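Local coordinates for benzoate 1,2-dioxygenase beta subunit (Burkholderia mallei ATCC 23344, PDB 3E99), which is the small subunit of a ring-hydroxylating dioxygenase that converts benzoate to its cis-dihydrodiol, and probably serves a mainly structural role in the oxygenase, at residues A[31-44]-A[141-153]. Residues are numbered along the deposited sequence; the frame is centred on the assembly and turned at random.
Sequences DCYRADAVFWMPSW and PKIVSKYVVLKND
Tyr33, on strand 33-34, meets Lys146, on strand 145-150, on the buried, closely packed face they share with Ile143 and Phe39. Ile143 sets CD1 over one face of the Tyr33 ring, 3.6 Å from its centroid, a CH-pi contact. The Lys146 chain, fully extended with CG anti to the backbone N (chi1 172°), runs alongside Phe39, bringing CE to 3.6 Å from Phe39 CE2, and its NZ gives a hydrogen bond to Tyr33 OH at 3.2 Å. Tyr132 OH and the carbonyl of Ile164 also bond that ammonium, while Glu17 bonds the Tyr33 hydroxyl.

Strands 37-42 and 145-150 run parallel and bond through alternate residues: Lys146 N reaches Val38 O at 2.8 Å, and Trp40 N returns a bond to Lys146 O. A classic bulge at Val144 and Ser145, opposite Ala133, accompanies one corner; segment 31-44 turns its own at Ala35 and Asp36, in a type I turn. There Val144 CG2 sits 3.4 Å from Arg34 CZ, over the guanidinium, whose NE and NH2 grip both oxygens of Asp36 while NH1 salt-bridges Asp135. A water joins Asp36 O to Val144 O.

On the more solvent-exposed face, Tyr147 and Trp40 form an offset edge-to-face pair, the tyrosine edge toward the indole, planes at 60°; Pro42 CG touches Tyr147 CE1. Where pairing ends, another water links Pro42, Val148 and Leu150, and Trp44 NE1 bonds Leu150 O at 2.7 Å. Arg89 of the second subunit makes a cation-pi contact with Trp44 and a salt bridge to Asp153.

In this NTF2-like sheet, two hydroxyls, a carbonyl and a long, weak ion pair to Glu17 probably stabilise the buried lysine's charge among aromatic and aliphatic side chains.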
ATOM      1  N   ASP A  31      21.431  11.704   4.147  1.00 25.33           N
ATOM      2  CA  ASP A  31      22.159  11.680   2.873  1.00 27.62           C
ATOM      3  C   ASP A  31      21.295  11.423   1.652  1.00 28.63           C
ATOM      4  O   ASP A  31      21.799  11.502   0.545  1.00 27.89           O
ATOM      5  CB  ASP A  31      23.296  10.661   2.896  1.00 27.06           C
ATOM      6  CG  ASP A  31      24.544  11.199   3.562  1.00 33.70           C
ATOM      7  OD1 ASP A  31      24.729  12.445   3.618  1.00 47.82           O
ATOM      8  OD2 ASP A  31      25.332  10.351   4.027  1.00 52.41           O
ATOM      9  N   CYS A  32      20.007  11.148   1.837  1.00 28.18           N
ATOM     10  CA  CYS A  32      19.079  11.073   0.702  1.00 27.06           C
ATOM     11  C   CYS A  32      18.620  12.451   0.279  1.00 27.27           C
ATOM     12  O   CYS A  32      17.893  12.559  -0.734  1.00 25.65           O
ATOM     13  CB  CYS A  32      17.822  10.246   1.060  1.00 26.93           C
ATOM     14  SG  CYS A  32      18.173   8.548   1.477  1.00 25.74           S
ATOM     15  N   TYR A  33      19.012  13.476   1.054  1.00 27.44           N
ATOM     16  CA  TYR A  33      18.605  14.859   0.830  1.00 27.04           C
ATOM     17  C   TYR A  33      19.770  15.741   0.401  1.00 27.29           C
ATOM     18  O   TYR A  33      20.841  15.700   0.992  1.00 28.81           O
ATOM     19  CB  TYR A  33      17.937  15.490   2.069  1.00 25.94           C
ATOM     20  CG  TYR A  33      16.570  14.868   2.385  1.00 21.85           C
ATOM     21  CD1 TYR A  33      16.472  13.628   2.998  1.00 24.38           C
ATOM     22  CD2 TYR A  33      15.387  15.533   2.073  1.00 25.04           C
ATOM     23  CE1 TYR A  33      15.228  13.062   3.293  1.00 26.27           C
ATOM     24  CE2 TYR A  33      14.144  14.988   2.372  1.00 23.95           C
ATOM     25  CZ  TYR A  33      14.057  13.738   2.929  1.00 26.24           C
ATOM     26  OH  TYR A  33      12.799  13.204   3.217  1.00 25.72           O
ATOM     27  N   ARG A  34      19.551  16.528  -0.637  1.00 25.96           N
ATOM     28  CA  ARG A  34      20.575  17.483  -1.084  1.00 25.69           C
ATOM     29  C   ARG A  34      20.754  18.557  -0.007  1.00 27.63           C
ATOM     30  O   ARG A  34      19.801  18.943   0.677  1.00 26.01           O
ATOM     31  CB  ARG A  34      20.212  18.090  -2.439  1.00 26.94           C
ATOM     32  CG  ARG A  34      21.422  18.204  -3.340  1.00 28.88           C
ATOM     33  CD  ARG A  34      21.079  18.397  -4.817  1.00 33.03           C
ATOM     34  NE  ARG A  34      20.420  19.673  -5.050  1.00 27.94           N
ATOM     35  CZ  ARG A  34      20.112  20.124  -6.259  1.00 32.54           C
ATOM     36  NH1 ARG A  34      20.371  19.391  -7.327  1.00 30.02           N
ATOM     37  NH2 ARG A  34      19.521  21.294  -6.400  1.00 28.90           N
ATOM     38  N   ALA A  35      21.979  19.069   0.148  1.00 28.38           N
ATOM     39  CA  ALA A  35      22.218  20.074   1.188  1.00 29.03           C
ATOM     40  C   ALA A  35      21.235  21.259   1.082  1.00 28.61           C
ATOM     41  O   ALA A  35      20.849  21.847   2.089  1.00 27.76           O
ATOM     42  CB  ALA A  35      23.670  20.548   1.151  1.00 32.22           C
ATOM     43  N   ASP A  36      20.800  21.573  -0.135  1.00 29.04           N
ATOM     44  CA  ASP A  36      19.847  22.670  -0.370  1.00 28.01           C
ATOM     45  C   ASP A  36      18.382  22.204  -0.453  1.00 26.94           C
ATOM     46  O   ASP A  36      17.532  22.938  -0.950  1.00 22.52           O
ATOM     47  CB  ASP A  36      20.206  23.427  -1.652  1.00 30.41           C
ATOM     48  CG  ASP A  36      20.023  22.605  -2.903  1.00 37.35           C
ATOM     49  OD1 ASP A  36      20.013  21.355  -2.827  1.00 33.38           O
ATOM     50  OD2 ASP A  36      19.910  23.224  -3.977  1.00 34.63           O
ATOM     51  N   ALA A  37      18.091  21.010   0.060  1.00 22.76           N
ATOM     52  CA  ALA A  37      16.721  20.489   0.045  1.00 24.09           C
ATOM     53  C   ALA A  37      15.765  21.370   0.845  1.00 23.86           C
ATOM     54  O   ALA A  37      16.081  21.785   1.952  1.00 23.97           O
ATOM     55  CB  ALA A  37      16.674  19.043   0.573  1.00 22.93           C
ATOM     56  N   VAL A  38      14.595  21.638   0.275  1.00 25.70           N
ATOM     57  CA  VAL A  38      13.508  22.288   0.991  1.00 27.93           C
ATOM     58  C   VAL A  38      12.510  21.205   1.392  1.00 30.88           C
ATOM     59  O   VAL A  38      12.216  20.312   0.596  1.00 30.99           O
ATOM     60  CB  VAL A  38      12.751  23.314   0.095  1.00 30.19           C
ATOM     61  CG1 VAL A  38      11.622  23.971   0.875  1.00 35.42           C
ATOM     62  CG2 VAL A  38      13.704  24.370  -0.428  1.00 27.12           C
ATOM     63  N   PHE A  39      12.004  21.301   2.617  1.00 27.68           N
ATOM     64  CA  PHE A  39      11.151  20.282   3.221  1.00 30.52           C
ATOM     65  C   PHE A  39       9.993  21.034   3.815  1.00 30.48           C
ATOM     66  O   PHE A  39      10.179  21.840   4.700  1.00 32.38           O
ATOM     67  CB  PHE A  39      11.933  19.543   4.315  1.00 30.48           C
ATOM     68  CG  PHE A  39      11.197  18.382   4.949  1.00 29.99           C
ATOM     69  CD1 PHE A  39      10.077  18.588   5.739  1.00 29.88           C
ATOM     70  CD2 PHE A  39      11.663  17.076   4.777  1.00 33.74           C
ATOM     71  CE1 PHE A  39       9.407  17.497   6.340  1.00 36.68           C
ATOM     72  CE2 PHE A  39      11.006  15.991   5.373  1.00 34.07           C
ATOM     73  CZ  PHE A  39       9.885  16.206   6.161  1.00 27.37           C
ATOM     74  N   TRP A  40       8.793  20.764   3.333  1.00 29.00           N
ATOM     75  CA  TRP A  40       7.646  21.553   3.668  1.00 29.52           C
ATOM     76  C   TRP A  40       6.388  20.720   3.866  1.00 31.00           C
ATOM     77  O   TRP A  40       5.878  20.050   2.926  1.00 25.57           O
ATOM     78  CB  TRP A  40       7.423  22.571   2.568  1.00 30.20           C
ATOM     79  CG  TRP A  40       6.272  23.447   2.804  1.00 34.55           C
ATOM     80  CD1 TRP A  40       5.798  23.893   4.013  1.00 39.25           C
ATOM     81  CD2 TRP A  40       5.451  24.038   1.807  1.00 34.28           C
ATOM     82  NE1 TRP A  40       4.720  24.718   3.817  1.00 34.16           N
ATOM     83  CE2 TRP A  40       4.477  24.817   2.472  1.00 40.00           C
ATOM     84  CE3 TRP A  40       5.440  23.987   0.411  1.00 36.70           C
ATOM     85  CZ2 TRP A  40       3.488  25.532   1.786  1.00 44.78           C
ATOM     86  CZ3 TRP A  40       4.435  24.673  -0.283  1.00 41.51           C
ATOM     87  CH2 TRP A  40       3.481  25.449   0.407  1.00 45.16           C
HETATM   88  N   MSE A  41       5.882  20.763   5.093  1.00 31.43           N
HETATM   89  CA  MSE A  41       4.585  20.199   5.386  1.00 32.22           C
HETATM   90  C   MSE A  41       3.681  21.309   5.820  1.00 34.52           C
HETATM   91  O   MSE A  41       3.747  21.700   6.981  1.00 36.76           O
HETATM   92  CB  MSE A  41       4.656  19.128   6.477  1.00 31.86           C
HETATM   93  CG  MSE A  41       3.283  18.532   6.816  1.00 30.00           C
HETATM   94 SE   MSE A  41       3.461  16.884   7.979  0.75 40.07          SE
HETATM   95  CE  MSE A  41       4.218  17.693   9.419  1.00 40.61           C
ATOM     96  N   PRO A  42       2.834  21.818   4.894  1.00 37.29           N
ATOM     97  CA  PRO A  42       1.898  22.896   5.214  1.00 38.18           C
ATOM     98  C   PRO A  42       0.830  22.542   6.267  1.00 40.03           C
ATOM     99  O   PRO A  42       0.504  21.379   6.478  1.00 38.29           O
ATOM    100  CB  PRO A  42       1.236  23.191   3.874  1.00 36.47           C
ATOM    101  CG  PRO A  42       1.386  21.925   3.097  1.00 38.72           C
ATOM    102  CD  PRO A  42       2.696  21.401   3.478  1.00 35.66           C
ATOM    103  N   SER A  43       0.338  23.580   6.938  1.00 42.54           N
ATOM    104  CA  SER A  43      -0.781  23.504   7.851  1.00 42.88           C
ATOM    105  C   SER A  43      -1.990  23.600   6.964  1.00 44.93           C
ATOM    106  O   SER A  43      -1.880  24.019   5.804  1.00 46.87           O
ATOM    107  CB  SER A  43      -0.779  24.720   8.825  1.00 40.35           C
ATOM    108  N   TRP A  44      -3.143  23.207   7.493  1.00 48.46           N
ATOM    109  CA  TRP A  44      -4.415  23.453   6.832  1.00 50.40           C
ATOM    110  C   TRP A  44      -4.985  24.715   7.467  1.00 52.81           C
ATOM    111  O   TRP A  44      -5.137  24.782   8.690  1.00 49.86           O
ATOM    112  CB  TRP A  44      -5.386  22.293   7.047  1.00 51.30           C
ATOM    113  CG  TRP A  44      -4.983  21.019   6.373  1.00 53.27           C
ATOM    114  CD1 TRP A  44      -4.071  20.101   6.827  1.00 52.17           C
ATOM    115  CD2 TRP A  44      -5.485  20.508   5.134  1.00 51.00           C
ATOM    116  NE1 TRP A  44      -3.966  19.060   5.941  1.00 51.29           N
ATOM    117  CE2 TRP A  44      -4.827  19.271   4.897  1.00 51.78           C
ATOM    118  CE3 TRP A  44      -6.432  20.964   4.206  1.00 49.98           C
ATOM    119  CZ2 TRP A  44      -5.079  18.487   3.764  1.00 44.74           C
ATOM    120  CZ3 TRP A  44      -6.678  20.185   3.067  1.00 52.30           C
ATOM    121  CH2 TRP A  44      -6.000  18.956   2.859  1.00 52.42           C
ATOM    122  N   PRO A 141      20.803   9.179  -5.642  1.00 28.20           N
ATOM    123  CA  PRO A 141      19.778  10.215  -5.788  1.00 27.95           C
ATOM    124  C   PRO A 141      19.732  11.151  -4.596  1.00 29.67           C
ATOM    125  O   PRO A 141      20.087  10.739  -3.499  1.00 32.02           O
ATOM    126  CB  PRO A 141      18.466   9.400  -5.886  1.00 25.82           C
ATOM    127  CG  PRO A 141      18.920   8.059  -6.347  1.00 29.23           C
ATOM    128  CD  PRO A 141      20.190   7.836  -5.624  1.00 28.66           C
ATOM    129  N   LYS A 142      19.275  12.392  -4.819  1.00 28.77           N
ATOM    130  CA  LYS A 142      19.203  13.392  -3.771  1.00 24.25           C
ATOM    131  C   LYS A 142      17.913  14.179  -3.891  1.00 26.18           C
ATOM    132  O   LYS A 142      17.615  14.766  -4.945  1.00 28.42           O
ATOM    133  CB  LYS A 142      20.387  14.371  -3.848  1.00 25.75           C
ATOM    134  CG  LYS A 142      21.781  13.791  -3.673  1.00 27.36           C
ATOM    135  CD  LYS A 142      22.136  13.582  -2.182  1.00 23.84           C
ATOM    136  CE  LYS A 142      23.469  12.908  -1.958  1.00 28.67           C
ATOM    137  NZ  LYS A 142      23.855  12.949  -0.485  1.00 24.33           N
ATOM    138  N   ILE A 143      17.119  14.157  -2.827  1.00 22.02           N
ATOM    139  CA  ILE A 143      15.911  14.967  -2.768  1.00 23.82           C
ATOM    140  C   ILE A 143      16.234  16.465  -2.807  1.00 25.69           C
ATOM    141  O   ILE A 143      16.990  16.965  -1.991  1.00 26.77           O
ATOM    142  CB  ILE A 143      15.073  14.664  -1.516  1.00 23.50           C
ATOM    143  CG1 ILE A 143      14.549  13.189  -1.599  1.00 24.21           C
ATOM    144  CG2 ILE A 143      13.955  15.723  -1.404  1.00 24.94           C
ATOM    145  CD1 ILE A 143      14.168  12.537  -0.305  1.00 25.06           C
ATOM    146  N   VAL A 144      15.627  17.172  -3.751  1.00 28.19           N
ATOM    147  CA  VAL A 144      15.798  18.636  -3.898  1.00 29.28           C
ATOM    148  C   VAL A 144      14.632  19.363  -3.225  1.00 25.76           C
ATOM    149  O   VAL A 144      14.807  20.427  -2.649  1.00 25.55           O
ATOM    150  CB  VAL A 144      15.835  19.038  -5.381  1.00 29.62           C
ATOM    151  CG1 VAL A 144      15.781  20.536  -5.503  1.00 38.12           C
ATOM    152  CG2 VAL A 144      17.088  18.482  -6.047  1.00 36.72           C
ATOM    153  N   SER A 145      13.448  18.758  -3.242  1.00 24.32           N
ATOM    154  CA  SER A 145      12.272  19.335  -2.586  0.60 25.25           C
ATOM    155  C   SER A 145      11.295  18.244  -2.123  1.00 26.68           C
ATOM    156  O   SER A 145      11.019  17.317  -2.859  1.00 27.14           O
ATOM    157  CB  SER A 145      11.561  20.314  -3.542  0.60 26.48           C
ATOM    158  OG  SER A 145      10.189  20.517  -3.191  0.60 25.72           O
ATOM    159  N   LYS A 146      10.796  18.370  -0.889  1.00 25.09           N
ATOM    160  CA  LYS A 146       9.767  17.520  -0.341  1.00 23.23           C
ATOM    161  C   LYS A 146       8.595  18.348   0.199  1.00 24.51           C
ATOM    162  O   LYS A 146       8.753  19.244   1.017  1.00 25.99           O
ATOM    163  CB  LYS A 146      10.347  16.598   0.723  1.00 23.13           C
ATOM    164  CG  LYS A 146       9.309  15.792   1.518  1.00 25.96           C
ATOM    165  CD  LYS A 146       9.973  14.669   2.185  1.00 24.25           C
ATOM    166  CE  LYS A 146       9.026  13.962   3.185  1.00 20.93           C
ATOM    167  NZ  LYS A 146       9.666  12.666   3.647  1.00 25.07           N
ATOM    168  N   TYR A 147       7.401  18.014  -0.291  1.00 23.13           N
ATOM    169  CA  TYR A 147       6.157  18.640   0.078  1.00 22.71           C
ATOM    170  C   TYR A 147       5.242  17.521   0.559  1.00 23.94           C
ATOM    171  O   TYR A 147       5.042  16.527  -0.162  1.00 26.12           O
ATOM    172  CB  TYR A 147       5.552  19.284  -1.163  1.00 27.08           C
ATOM    173  CG  TYR A 147       4.177  19.857  -0.993  1.00 25.04           C
ATOM    174  CD1 TYR A 147       3.989  21.067  -0.348  1.00 30.58           C
ATOM    175  CD2 TYR A 147       3.071  19.208  -1.520  1.00 24.99           C
ATOM    176  CE1 TYR A 147       2.744  21.621  -0.224  1.00 33.08           C
ATOM    177  CE2 TYR A 147       1.808  19.752  -1.393  1.00 28.22           C
ATOM    178  CZ  TYR A 147       1.646  20.954  -0.746  1.00 35.59           C
ATOM    179  OH  TYR A 147       0.374  21.492  -0.634  1.00 34.34           O
ATOM    180  N   VAL A 148       4.698  17.687   1.755  1.00 23.16           N
ATOM    181  CA  VAL A 148       3.910  16.658   2.415  1.00 23.51           C
ATOM    182  C   VAL A 148       2.605  17.250   2.858  1.00 22.58           C
ATOM    183  O   VAL A 148       2.591  18.205   3.630  1.00 27.14           O
ATOM    184  CB  VAL A 148       4.592  16.113   3.685  1.00 26.18           C
ATOM    185  CG1 VAL A 148       3.713  15.020   4.342  1.00 24.11           C
ATOM    186  CG2 VAL A 148       5.956  15.591   3.400  1.00 27.46           C
ATOM    187  N   VAL A 149       1.530  16.663   2.391  1.00 22.09           N
ATOM    188  CA  VAL A 149       0.164  16.948   2.835  1.00 27.17           C
ATOM    189  C   VAL A 149      -0.301  15.850   3.803  1.00 28.25           C
ATOM    190  O   VAL A 149      -0.512  14.668   3.415  1.00 25.96           O
ATOM    191  CB  VAL A 149      -0.753  17.074   1.587  1.00 26.43           C
ATOM    192  CG1 VAL A 149      -2.235  17.323   1.946  1.00 26.64           C
ATOM    193  CG2 VAL A 149      -0.199  18.191   0.707  1.00 26.26           C
ATOM    194  N   LEU A 150      -0.413  16.232   5.081  1.00 28.00           N
ATOM    195  CA  LEU A 150      -0.957  15.345   6.108  1.00 27.21           C
ATOM    196  C   LEU A 150      -2.444  15.511   6.147  1.00 27.76           C
ATOM    197  O   LEU A 150      -2.975  16.583   6.494  1.00 27.07           O
ATOM    198  CB  LEU A 150      -0.391  15.665   7.468  1.00 26.49           C
ATOM    199  CG  LEU A 150      -0.922  14.880   8.657  1.00 28.04           C
ATOM    200  CD1 LEU A 150      -0.451  13.462   8.596  1.00 26.27           C
ATOM    201  CD2 LEU A 150      -0.463  15.577   9.907  1.00 24.71           C
ATOM    202  N   LYS A 151      -3.148  14.442   5.827  1.00 24.96           N
ATOM    203  CA  LYS A 151      -4.584  14.528   5.795  1.00 22.44           C
ATOM    204  C   LYS A 151      -5.279  14.377   7.139  1.00 24.68           C
ATOM    205  O   LYS A 151      -6.321  14.988   7.343  1.00 26.62           O
ATOM    206  CB  LYS A 151      -5.178  13.608   4.731  1.00 21.72           C
ATOM    207  CG  LYS A 151      -4.911  14.101   3.311  1.00 23.10           C
ATOM    208  CD  LYS A 151      -5.535  13.223   2.244  1.00 24.35           C
ATOM    209  CE  LYS A 151      -5.335  13.880   0.882  1.00 28.36           C
ATOM    210  NZ  LYS A 151      -5.874  13.142  -0.268  1.00 27.69           N
ATOM    211  N   ASN A 152      -4.724  13.593   8.057  1.00 24.64           N
ATOM    212  CA  ASN A 152      -5.345  13.464   9.364  1.00 26.27           C
ATOM    213  C   ASN A 152      -4.563  14.312  10.340  1.00 30.31           C
ATOM    214  O   ASN A 152      -3.786  13.822  11.142  1.00 31.84           O
ATOM    215  CB  ASN A 152      -5.512  11.996   9.807  1.00 26.94           C
ATOM    216  CG  ASN A 152      -4.199  11.263   9.974  1.00 20.68           C
ATOM    217  OD1 ASN A 152      -3.264  11.380   9.169  1.00 23.06           O
ATOM    218  ND2 ASN A 152      -4.123  10.511  11.023  1.00 25.07           N
ATOM    219  N   ASP A 153      -4.733  15.612  10.198  1.00 31.11           N
ATOM    220  CA  ASP A 153      -3.865  16.557  10.885  1.00 38.16           C
ATOM    221  C   ASP A 153      -4.269  16.834  12.340  1.00 41.83           C
ATOM    222  O   ASP A 153      -3.403  17.159  13.146  1.00 47.74           O
ATOM    223  CB  ASP A 153      -3.726  17.863  10.093  1.00 38.50           C
ATOM    224  CG  ASP A 153      -5.013  18.598   9.941  1.00 43.07           C
ATOM    225  OD1 ASP A 153      -6.073  17.945   9.785  1.00 41.13           O
ATOM    226  OD2 ASP A 153      -4.962  19.840   9.963  1.00 45.02           O
TER
HETATM  227  O   HOH W   1      23.515  15.147   0.500  1.00 47.93           O
HETATM  228  O   HOH W   2      15.758  23.146  -3.116  1.00 51.04           O
HETATM  229  O   HOH W   3       0.113  18.874   5.396  1.00 36.44           O